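Local coordinates for protein U4/U6 snRNA-associated-splicing factor PRP24 (Saccharomyces cerevisiae, PDB 4N0T) that binds U6 snRNA and serves as a recycling factor of the spliceosome, acting in the annealing of U6 with U4 snRNA, at residues K14-S19 and N75-S80. Numbering follows the deposited sequence.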
loop_
_atom_site.group_PDB
_atom_site.type_symbol
_atom_site.label_atom_id
_atom_site.label_comp_id
_atom_site.label_asym_id
_atom_site.label_seq_id
_atom_site.Cartn_x
_atom_site.Cartn_y
_atom_site.Cartn_z
ATOM N N LYS A 14 -18.089 15.647 -20.030
ATOM C CA LYS A 14 -17.379 15.548 -21.304
ATOM C C LYS A 14 -17.587 16.811 -22.135
ATOM O O LYS A 14 -18.636 17.449 -22.050
ATOM C CB LYS A 14 -17.856 14.319 -22.087
ATOM C CG LYS A 14 -17.196 14.170 -23.445
ATOM C CD LYS A 14 -17.588 12.881 -24.130
ATOM C CE LYS A 14 -16.797 12.726 -25.429
ATOM N NZ LYS A 14 -17.152 11.459 -26.130
ATOM N N ASN A 15 -16.549 17.166 -22.893
ATOM C CA ASN A 15 -16.592 18.256 -23.885
ATOM C C ASN A 15 -16.500 19.659 -23.293
ATOM O O ASN A 15 -17.024 20.618 -23.868
ATOM C CB ASN A 15 -17.806 18.153 -24.822
ATOM C CG ASN A 15 -17.554 18.846 -26.156
ATOM O OD1 ASN A 15 -16.438 18.788 -26.679
ATOM N ND2 ASN A 15 -18.571 19.519 -26.698
ATOM N N LEU A 16 -15.831 19.790 -22.153
ATOM C CA LEU A 16 -15.510 21.113 -21.633
ATOM C C LEU A 16 -14.518 21.787 -22.581
ATOM O O LEU A 16 -13.735 21.104 -23.257
ATOM C CB LEU A 16 -14.891 21.007 -20.237
ATOM C CG LEU A 16 -15.853 20.559 -19.136
ATOM C CD1 LEU A 16 -15.088 20.065 -17.908
ATOM C CD2 LEU A 16 -16.787 21.685 -18.750
ATOM N N PRO A 17 -14.533 23.125 -22.620
ATOM C CA PRO A 17 -13.604 23.854 -23.493
ATOM C C PRO A 17 -12.150 23.550 -23.143
ATOM O O PRO A 17 -11.864 23.246 -21.980
ATOM C CB PRO A 17 -13.908 25.324 -23.174
ATOM C CG PRO A 17 -15.329 25.320 -22.683
ATOM C CD PRO A 17 -15.470 24.027 -21.925
ATOM N N LYS A 18 -11.258 23.633 -24.130
ATOM C CA LYS A 18 -9.815 23.494 -23.904
ATOM C C LYS A 18 -9.313 24.365 -22.750
ATOM O O LYS A 18 -8.429 23.967 -21.983
ATOM C CB LYS A 18 -9.060 23.890 -25.175
ATOM C CG LYS A 18 -8.319 22.759 -25.861
ATOM C CD LYS A 18 -6.942 23.224 -26.325
ATOM C CE LYS A 18 -5.945 23.235 -25.173
ATOM N NZ LYS A 18 -5.548 21.848 -24.791
ATOM N N SER A 19 -9.895 25.553 -22.634
ATOM C CA SER A 19 -9.447 26.554 -21.669
ATOM C C SER A 19 -9.924 26.285 -20.248
ATOM O O SER A 19 -9.525 26.985 -19.312
ATOM C CB SER A 19 -9.909 27.951 -22.101
ATOM O OG SER A 19 -11.307 28.120 -21.915
ATOM N N ASN A 75 -19.191 25.217 -26.161
ATOM C CA ASN A 75 -19.169 23.756 -26.084
ATOM C C ASN A 75 -20.409 23.196 -25.408
ATOM O O ASN A 75 -20.770 23.634 -24.315
ATOM C CB ASN A 75 -17.931 23.276 -25.313
ATOM C CG ASN A 75 -16.683 23.287 -26.156
ATOM O OD1 ASN A 75 -16.548 24.103 -27.072
ATOM N ND2 ASN A 75 -15.762 22.369 -25.866
ATOM N N GLU A 76 -21.071 22.247 -26.068
ATOM C CA GLU A 76 -22.195 21.541 -25.466
ATOM C C GLU A 76 -21.622 20.400 -24.624
ATOM O O GLU A 76 -21.017 19.479 -25.173
ATOM C CB GLU A 76 -23.106 20.954 -26.547
ATOM C CG GLU A 76 -24.365 20.282 -26.003
ATOM C CD GLU A 76 -25.372 19.934 -27.090
ATOM O OE1 GLU A 76 -26.057 18.895 -26.954
ATOM O OE2 GLU A 76 -25.489 20.707 -28.077
ATOM N N ILE A 77 -21.808 20.473 -23.306
ATOM C CA ILE A 77 -21.243 19.461 -22.398
ATOM C C ILE A 77 -22.198 18.296 -22.190
ATOM O O ILE A 77 -23.403 18.407 -22.456
ATOM C CB ILE A 77 -20.850 20.061 -21.016
ATOM C CG1 ILE A 77 -22.083 20.600 -20.282
ATOM C CG2 ILE A 77 -19.791 21.150 -21.188
ATOM C CD1 ILE A 77 -21.812 21.031 -18.846
ATOM N N ILE A 78 -21.661 17.164 -21.722
ATOM C CA ILE A 78 -22.474 16.023 -21.364
ATOM C C ILE A 78 -22.068 15.701 -19.939
ATOM O O ILE A 78 -20.875 15.641 -19.635
ATOM C CB ILE A 78 -22.212 14.811 -22.290
ATOM C CG1 ILE A 78 -22.521 15.200 -23.749
ATOM C CG2 ILE A 78 -23.076 13.619 -21.887
ATOM C CD1 ILE A 78 -22.132 14.155 -24.780
ATOM N N VAL A 79 -23.055 15.559 -19.066
ATOM C CA VAL A 79 -22.786 15.243 -17.673
ATOM C C VAL A 79 -23.523 13.953 -17.332
ATOM O O VAL A 79 -24.726 13.819 -17.600
ATOM C CB VAL A 79 -23.222 16.395 -16.723
ATOM C CG1 VAL A 79 -22.845 16.062 -15.269
ATOM C CG2 VAL A 79 -22.602 17.743 -17.145
ATOM N N SER A 80 -22.815 12.997 -16.728
ATOM C CA SER A 80 -23.406 11.693 -16.467
ATOM C C SER A 80 -22.860 11.113 -15.173
ATOM O O SER A 80 -21.805 11.538 -14.709
ATOM C CB SER A 80 -23.096 10.735 -17.612
ATOM O OG SER A 80 -21.695 10.642 -17.813
HETATM O O HOH W 1 -20.305 21.346 -28.665
#
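The carboxamides of Asn15 and Asn75 lie over one another, planes 16° apart, with Asn75 ND2 standing above a face of the Asn15 amide while Pro17 CA covers the opposite face of the Asn75 amide, 3.5 Å from its ND2. They belong to the first RNA recognition motif, where strands 10-16 and 75-81 are antiparallel neighbours in the sheet, about 15 Å from the bound RNA at the nearest atoms. The amides do not bond to each other: each NH2 is spent on a backbone carbonyl of the opposite segment. Asn75 ND2 gives a hydrogen to Asn15 O at 2.9 Å. Asn15 ND2 reaches Glu76 O, also at 2.9 Å, nearly straight (172°). Each acceptor lies in the plane of the donating amide, yet each donor sits above the acceptor's carbonyl plane, not on a lone pair. Lys14 and Ile78 form a hydrogen-bonded pair, with Lys14 N to Ile78 O at 2.8 Å and the reciprocal bond at 3.1 Å from Ile78 N to Lys14 O. Beyond it, Asn15 adopts a positive phi, and the side-chain amides take over the bridging. With CG anti to the backbone N (chi1 -155°), the Asn15 amide is carried over to Glu76, where a water accepts from Glu76 N and, weakly, from Asn15 ND2. Replacing Asn15 with alanine would probably cost Glu76 O this donor and uncover one face of the Asn75 amide. On the buried side, Leu16 CD2 touches Ile77 CG2 at 3.9 Å, and helix 22-29 covers both through Val25 and Tyr28. Glu76 points away, its OE1 hydrogen-bonded to His69 ND1. Back between the strands, Ile77 CA makes a CA-H...O contact with Lys14 O at 3.3 Å, beside the bond that same oxygen accepts from Ile78 N.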